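Local coordinates for adhesion and penetration protein autotransporter (Haemophilus influenzae, PDB 3SYJ), which promotes adherence to and invasion of host cells, drives bacterial aggregation by self-association, and is probably a serine protease, at residues N102-Y116 and Q252-R265. Residues are numbered along the deposited sequence; the frame is centred on the assembly and turned at random.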
loop_
_atom_site.group_PDB
_atom_site.type_symbol
_atom_site.label_atom_id
_atom_site.label_comp_id
_atom_site.label_asym_id
_atom_site.label_seq_id
_atom_site.Cartn_x
_atom_site.Cartn_y
_atom_site.Cartn_z
ATOM N N ASN A 102 -7.843 53.473 55.831
ATOM C CA ASN A 102 -8.777 52.811 56.729
ATOM C C ASN A 102 -8.060 52.156 57.904
ATOM O O ASN A 102 -8.178 50.955 58.130
ATOM C CB ASN A 102 -9.639 51.795 55.977
ATOM C CG ASN A 102 -10.550 52.452 54.943
ATOM O OD1 ASN A 102 -11.265 53.402 55.249
ATOM N ND2 ASN A 102 -10.523 51.944 53.719
ATOM N N ASN A 103 -7.314 52.967 58.647
ATOM C CA ASN A 103 -6.700 52.523 59.888
ATOM C C ASN A 103 -7.776 52.227 60.927
ATOM O O ASN A 103 -8.617 53.070 61.231
ATOM C CB ASN A 103 -5.707 53.565 60.416
ATOM C CG ASN A 103 -4.498 53.738 59.506
ATOM O OD1 ASN A 103 -4.030 52.784 58.887
ATOM N ND2 ASN A 103 -3.986 54.959 59.425
ATOM N N TYR A 104 -7.752 51.008 61.449
ATOM C CA TYR A 104 -8.691 50.554 62.467
ATOM C C TYR A 104 -8.726 51.477 63.686
ATOM O O TYR A 104 -7.686 51.923 64.162
ATOM C CB TYR A 104 -8.261 49.167 62.914
ATOM C CG TYR A 104 -9.305 48.363 63.629
ATOM C CD1 TYR A 104 -10.196 47.569 62.923
ATOM C CD2 TYR A 104 -9.370 48.357 65.017
ATOM C CE1 TYR A 104 -11.137 46.807 63.578
ATOM C CE2 TYR A 104 -10.308 47.599 65.681
ATOM C CZ TYR A 104 -11.187 46.824 64.959
ATOM O OH TYR A 104 -12.127 46.060 65.615
ATOM N N LYS A 105 -9.926 51.760 64.181
ATOM C CA LYS A 105 -10.089 52.486 65.434
ATOM C C LYS A 105 -10.727 51.559 66.456
ATOM O O LYS A 105 -11.850 51.094 66.266
ATOM C CB LYS A 105 -10.972 53.725 65.254
ATOM C CG LYS A 105 -11.174 54.546 66.536
ATOM C CD LYS A 105 -12.419 55.431 66.455
ATOM C CE LYS A 105 -12.581 56.341 67.679
ATOM N NZ LYS A 105 -11.785 57.608 67.588
ATOM N N LYS A 106 -10.006 51.290 67.538
ATOM C CA LYS A 106 -10.523 50.468 68.622
ATOM C C LYS A 106 -11.533 51.242 69.467
ATOM O O LYS A 106 -11.239 52.331 69.961
ATOM C CB LYS A 106 -9.375 49.988 69.504
ATOM C CG LYS A 106 -9.762 48.932 70.533
ATOM C CD LYS A 106 -8.540 48.542 71.359
ATOM C CE LYS A 106 -8.849 47.497 72.412
ATOM N NZ LYS A 106 -7.626 47.185 73.207
ATOM N N ASP A 107 -12.725 50.671 69.620
ATOM C CA ASP A 107 -13.776 51.271 70.434
ATOM C C ASP A 107 -14.822 50.235 70.833
ATOM O O ASP A 107 -14.685 49.051 70.531
ATOM C CB ASP A 107 -14.421 52.477 69.729
ATOM C CG ASP A 107 -15.136 52.106 68.429
ATOM O OD1 ASP A 107 -15.599 50.952 68.290
ATOM O OD2 ASP A 107 -15.248 52.990 67.548
ATOM N N ASN A 108 -15.865 50.688 71.519
ATOM C CA ASN A 108 -16.897 49.798 72.028
ATOM C C ASN A 108 -17.408 48.775 71.003
ATOM O O ASN A 108 -17.664 47.621 71.340
ATOM C CB ASN A 108 -18.058 50.617 72.590
ATOM C CG ASN A 108 -19.312 49.795 72.772
ATOM O OD1 ASN A 108 -19.258 48.648 73.227
ATOM N ND2 ASN A 108 -20.456 50.375 72.415
ATOM N N LEU A 109 -17.555 49.196 69.753
ATOM C CA LEU A 109 -18.053 48.296 68.721
ATOM C C LEU A 109 -16.923 47.733 67.863
ATOM O O LEU A 109 -17.153 46.923 66.967
ATOM C CB LEU A 109 -19.090 49.000 67.850
ATOM C CG LEU A 109 -20.337 49.466 68.598
ATOM C CD1 LEU A 109 -21.187 50.364 67.712
ATOM C CD2 LEU A 109 -21.136 48.271 69.093
ATOM N N HIS A 110 -15.701 48.166 68.142
ATOM C CA HIS A 110 -14.533 47.658 67.431
ATOM C C HIS A 110 -13.482 47.228 68.439
ATOM O O HIS A 110 -12.555 47.979 68.750
ATOM C CB HIS A 110 -13.993 48.711 66.471
ATOM C CG HIS A 110 -15.041 49.275 65.570
ATOM N ND1 HIS A 110 -15.768 48.492 64.700
ATOM C CD2 HIS A 110 -15.503 50.539 65.419
ATOM C CE1 HIS A 110 -16.626 49.250 64.042
ATOM N NE2 HIS A 110 -16.483 50.497 64.457
ATOM N N PRO A 111 -13.638 46.004 68.948
ATOM C CA PRO A 111 -12.929 45.447 70.104
ATOM C C PRO A 111 -11.429 45.241 69.895
ATOM O O PRO A 111 -10.670 45.364 70.853
ATOM C CB PRO A 111 -13.609 44.083 70.306
ATOM C CG PRO A 111 -14.882 44.146 69.521
ATOM C CD PRO A 111 -14.587 45.040 68.369
ATOM N N TYR A 112 -11.025 44.941 68.664
ATOM C CA TYR A 112 -9.684 44.437 68.370
ATOM C C TYR A 112 -8.597 45.504 68.357
ATOM O O TYR A 112 -8.886 46.699 68.385
ATOM C CB TYR A 112 -9.717 43.626 67.070
ATOM C CG TYR A 112 -10.719 42.502 67.177
ATOM C CD1 TYR A 112 -10.408 41.337 67.869
ATOM C CD2 TYR A 112 -11.994 42.624 66.646
ATOM C CE1 TYR A 112 -11.325 40.314 68.001
ATOM C CE2 TYR A 112 -12.920 41.610 66.773
ATOM C CZ TYR A 112 -12.581 40.454 67.454
ATOM O OH TYR A 112 -13.499 39.436 67.587
ATOM N N GLU A 113 -7.346 45.055 68.344
ATOM C CA GLU A 113 -6.189 45.944 68.386
ATOM C C GLU A 113 -6.068 46.745 67.105
ATOM O O GLU A 113 -6.366 46.239 66.025
ATOM C CB GLU A 113 -4.914 45.139 68.613
ATOM C CG GLU A 113 -4.889 44.461 69.966
ATOM C CD GLU A 113 -5.055 45.453 71.098
ATOM O OE1 GLU A 113 -4.179 46.337 71.251
ATOM O OE2 GLU A 113 -6.065 45.347 71.827
ATOM N N ASP A 114 -5.596 47.981 67.226
ATOM C CA ASP A 114 -5.657 48.932 66.117
ATOM C C ASP A 114 -4.435 48.953 65.187
ATOM O O ASP A 114 -4.296 49.862 64.371
ATOM C CB ASP A 114 -5.995 50.348 66.627
ATOM C CG ASP A 114 -4.969 50.884 67.619
ATOM O OD1 ASP A 114 -3.882 50.282 67.737
ATOM O OD2 ASP A 114 -5.247 51.912 68.275
ATOM N N ASP A 115 -3.556 47.961 65.303
ATOM C CA ASP A 115 -2.484 47.800 64.320
ATOM C C ASP A 115 -3.043 46.972 63.162
ATOM O O ASP A 115 -2.743 45.781 63.014
ATOM C CB ASP A 115 -1.259 47.127 64.943
ATOM C CG ASP A 115 0.009 47.321 64.121
ATOM O OD1 ASP A 115 -0.027 48.027 63.087
ATOM O OD2 ASP A 115 1.053 46.764 64.520
ATOM N N TYR A 116 -3.878 47.614 62.352
ATOM C CA TYR A 116 -4.631 46.924 61.318
ATOM C C TYR A 116 -5.276 47.958 60.420
ATOM O O TYR A 116 -5.909 48.889 60.909
ATOM C CB TYR A 116 -5.715 46.068 61.974
ATOM C CG TYR A 116 -6.472 45.159 61.030
ATOM C CD1 TYR A 116 -6.316 43.786 61.096
ATOM C CD2 TYR A 116 -7.351 45.676 60.079
ATOM C CE1 TYR A 116 -7.008 42.944 60.246
ATOM C CE2 TYR A 116 -8.052 44.839 59.221
ATOM C CZ TYR A 116 -7.872 43.475 59.311
ATOM O OH TYR A 116 -8.551 42.625 58.475
ATOM N N GLN A 252 -2.362 38.938 63.678
ATOM C CA GLN A 252 -3.692 39.499 63.863
ATOM C C GLN A 252 -4.640 38.865 62.839
ATOM O O GLN A 252 -4.419 38.978 61.632
ATOM C CB GLN A 252 -3.655 41.013 63.684
ATOM C CG GLN A 252 -2.900 41.733 64.781
ATOM C CD GLN A 252 -3.558 41.567 66.127
ATOM O OE1 GLN A 252 -3.019 40.911 67.012
ATOM N NE2 GLN A 252 -4.735 42.151 66.286
ATOM N N LEU A 253 -5.679 38.185 63.320
ATOM C CA LEU A 253 -6.649 37.555 62.429
ATOM C C LEU A 253 -7.341 38.604 61.555
ATOM O O LEU A 253 -7.450 39.762 61.944
ATOM C CB LEU A 253 -7.679 36.750 63.228
ATOM C CG LEU A 253 -7.133 35.601 64.089
ATOM C CD1 LEU A 253 -8.271 34.876 64.790
ATOM C CD2 LEU A 253 -6.310 34.618 63.272
ATOM N N VAL A 254 -7.795 38.205 60.368
ATOM C CA VAL A 254 -8.441 39.160 59.467
ATOM C C VAL A 254 -9.844 39.483 59.956
ATOM O O VAL A 254 -10.510 38.635 60.555
ATOM C CB VAL A 254 -8.497 38.650 58.012
ATOM C CG1 VAL A 254 -7.089 38.597 57.416
ATOM C CG2 VAL A 254 -9.180 37.287 57.952
ATOM N N ARG A 255 -10.292 40.704 59.680
ATOM C CA ARG A 255 -11.551 41.200 60.225
ATOM C C ARG A 255 -12.617 41.431 59.149
ATOM O O ARG A 255 -12.716 42.506 58.574
ATOM C CB ARG A 255 -11.287 42.454 61.060
ATOM C CG ARG A 255 -10.200 42.198 62.106
ATOM C CD ARG A 255 -9.849 43.417 62.940
ATOM N NE ARG A 255 -8.634 43.184 63.717
ATOM C CZ ARG A 255 -7.889 44.147 64.247
ATOM N NH1 ARG A 255 -8.240 45.412 64.095
ATOM N NH2 ARG A 255 -6.792 43.848 64.923
ATOM N N LYS A 256 -13.415 40.400 58.898
ATOM C CA LYS A 256 -14.400 40.404 57.825
ATOM C C LYS A 256 -15.523 41.421 58.057
ATOM O O LYS A 256 -16.019 42.031 57.112
ATOM C CB LYS A 256 -14.987 39.000 57.684
ATOM C CG LYS A 256 -15.883 38.781 56.482
ATOM C CD LYS A 256 -15.120 38.107 55.356
ATOM C CE LYS A 256 -16.054 37.307 54.452
ATOM N NZ LYS A 256 -16.704 36.169 55.171
ATOM N N SER A 257 -15.929 41.597 59.312
ATOM C CA SER A 257 -17.013 42.521 59.643
ATOM C C SER A 257 -16.571 43.962 59.515
ATOM O O SER A 257 -17.351 44.829 59.128
ATOM C CB SER A 257 -17.525 42.283 61.062
ATOM O OG SER A 257 -18.565 41.323 61.065
ATOM N N TYR A 258 -15.319 44.218 59.865
ATOM C CA TYR A 258 -14.772 45.556 59.738
ATOM C C TYR A 258 -14.654 45.894 58.269
ATOM O O TYR A 258 -15.002 46.995 57.845
ATOM C CB TYR A 258 -13.409 45.633 60.409
ATOM C CG TYR A 258 -12.636 46.902 60.152
ATOM C CD1 TYR A 258 -13.073 48.119 60.658
ATOM C CD2 TYR A 258 -11.447 46.875 59.435
ATOM C CE1 TYR A 258 -12.350 49.283 60.443
ATOM C CE2 TYR A 258 -10.718 48.027 59.218
ATOM C CZ TYR A 258 -11.174 49.229 59.725
ATOM O OH TYR A 258 -10.451 50.377 59.505
ATOM N N PHE A 259 -14.175 44.943 57.480
ATOM C CA PHE A 259 -14.040 45.204 56.059
ATOM C C PHE A 259 -15.393 45.519 55.428
ATOM O O PHE A 259 -15.489 46.405 54.586
ATOM C CB PHE A 259 -13.404 44.037 55.320
ATOM C CG PHE A 259 -13.437 44.208 53.838
ATOM C CD1 PHE A 259 -12.566 45.085 53.215
ATOM C CD2 PHE A 259 -14.379 43.542 53.070
ATOM C CE1 PHE A 259 -12.605 45.270 51.846
ATOM C CE2 PHE A 259 -14.423 43.725 51.702
ATOM C CZ PHE A 259 -13.533 44.594 51.093
ATOM N N ASP A 260 -16.429 44.788 55.834
ATOM C CA ASP A 260 -17.778 45.016 55.328
ATOM C C ASP A 260 -18.239 46.437 55.614
ATOM O O ASP A 260 -18.898 47.059 54.783
ATOM C CB ASP A 260 -18.770 44.005 55.914
ATOM C CG ASP A 260 -18.620 42.620 55.301
ATOM O OD1 ASP A 260 -17.863 42.488 54.313
ATOM O OD2 ASP A 260 -19.256 41.663 55.806
ATOM N N GLU A 261 -17.885 46.962 56.781
ATOM C CA GLU A 261 -18.240 48.340 57.103
ATOM C C GLU A 261 -17.546 49.339 56.177
ATOM O O GLU A 261 -18.137 50.341 55.786
ATOM C CB GLU A 261 -17.927 48.661 58.560
ATOM C CG GLU A 261 -18.817 47.931 59.547
ATOM C CD GLU A 261 -18.390 48.157 60.979
ATOM O OE1 GLU A 261 -17.572 49.069 61.213
ATOM O OE2 GLU A 261 -18.869 47.420 61.870
ATOM N N ILE A 262 -16.290 49.066 55.836
ATOM C CA ILE A 262 -15.542 49.936 54.939
ATOM C C ILE A 262 -16.163 49.874 53.553
ATOM O O ILE A 262 -16.363 50.888 52.899
ATOM C CB ILE A 262 -14.061 49.499 54.817
ATOM C CG1 ILE A 262 -13.368 49.513 56.182
ATOM C CG2 ILE A 262 -13.320 50.367 53.802
ATOM C CD1 ILE A 262 -13.585 50.776 56.971
ATOM N N PHE A 263 -16.474 48.664 53.112
ATOM C CA PHE A 263 -16.951 48.459 51.760
ATOM C C PHE A 263 -18.286 49.151 51.531
ATOM O O PHE A 263 -18.460 49.848 50.534
ATOM C CB PHE A 263 -17.069 46.968 51.466
ATOM C CG PHE A 263 -17.268 46.646 50.008
ATOM C CD1 PHE A 263 -16.186 46.583 49.144
ATOM C CD2 PHE A 263 -18.534 46.388 49.506
ATOM C CE1 PHE A 263 -16.361 46.276 47.810
ATOM C CE2 PHE A 263 -18.713 46.081 48.170
ATOM C CZ PHE A 263 -17.626 46.024 47.323
ATOM N N GLU A 264 -19.224 48.952 52.453
ATOM C CA GLU A 264 -20.571 49.515 52.332
ATOM C C GLU A 264 -20.558 51.036 52.420
ATOM O O GLU A 264 -21.463 51.706 51.920
ATOM C CB GLU A 264 -21.506 48.922 53.389
ATOM C CG GLU A 264 -21.946 47.494 53.066
ATOM C CD GLU A 264 -22.453 46.725 54.279
ATOM O OE1 GLU A 264 -22.296 47.222 55.420
ATOM O OE2 GLU A 264 -23.003 45.616 54.089
ATOM N N ARG A 265 -19.524 51.575 53.052
ATOM C CA ARG A 265 -19.326 53.015 53.118
ATOM C C ARG A 265 -18.999 53.600 51.736
ATOM O O ARG A 265 -19.346 54.741 51.436
ATOM C CB ARG A 265 -18.207 53.317 54.115
ATOM C CG ARG A 265 -17.906 54.782 54.355
ATOM C CD ARG A 265 -16.838 54.918 55.447
ATOM N NE ARG A 265 -17.210 54.178 56.654
ATOM C CZ ARG A 265 -16.342 53.637 57.508
ATOM N NH1 ARG A 265 -15.035 53.744 57.296
ATOM N NH2 ARG A 265 -16.784 52.977 58.572
HETATM O O HOH W 1 -13.689 54.511 54.577
HETATM O O HOH W 2 -12.157 53.814 58.120
HETATM O O HOH W 3 -10.669 43.568 57.474
#
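Arg255 inserts its guanidinium between Tyr116 and the CB of Tyr112. Its plane lies only 16° from that of the Tyr116 ring, with centres 4.2 Å apart, which defines a flat stack; Tyr112 CB sits 3.4 Å from Arg255 CZ on the opposite face. The Tyr104 ring stands nearly upright to the guanidinium, planes 74° apart, with Arg255 NH1 over its face in cation-pi geometry. Arg255, extended from CG to NE (chi2 178°), reaches Glu113 O end-on, which accepts from Arg255 NH2 at 2.7 Å and Arg255 NH1 at 2.8 Å; this double grip, with the stack, restrains the guanidinium's rotation. Separately, Arg255 N donates to Tyr116 OH at 2.9 Å, and a water links that hydroxyl to Arg255 O. Tyr104 also turns its edge to the face of Tyr258 (centroids 4.7 Å apart), whose OH donates to Asn102 O from above the carbonyl plane. Waters bridge Asn102 OD1 to Arg265 NH1, one weakly, while Asn102 ND2 bonds Asn118 O. The contact thus ties the Asp115 loop to strand 249-253 and helix 256-266. Asp115 OD2 hydrogen-bonds His73 and salt-bridges Arg239, consistent with the Ser-His-Asp charge relay of a chymotrypsin-like S6 peptidase, Ser218 being the probable active-site serine.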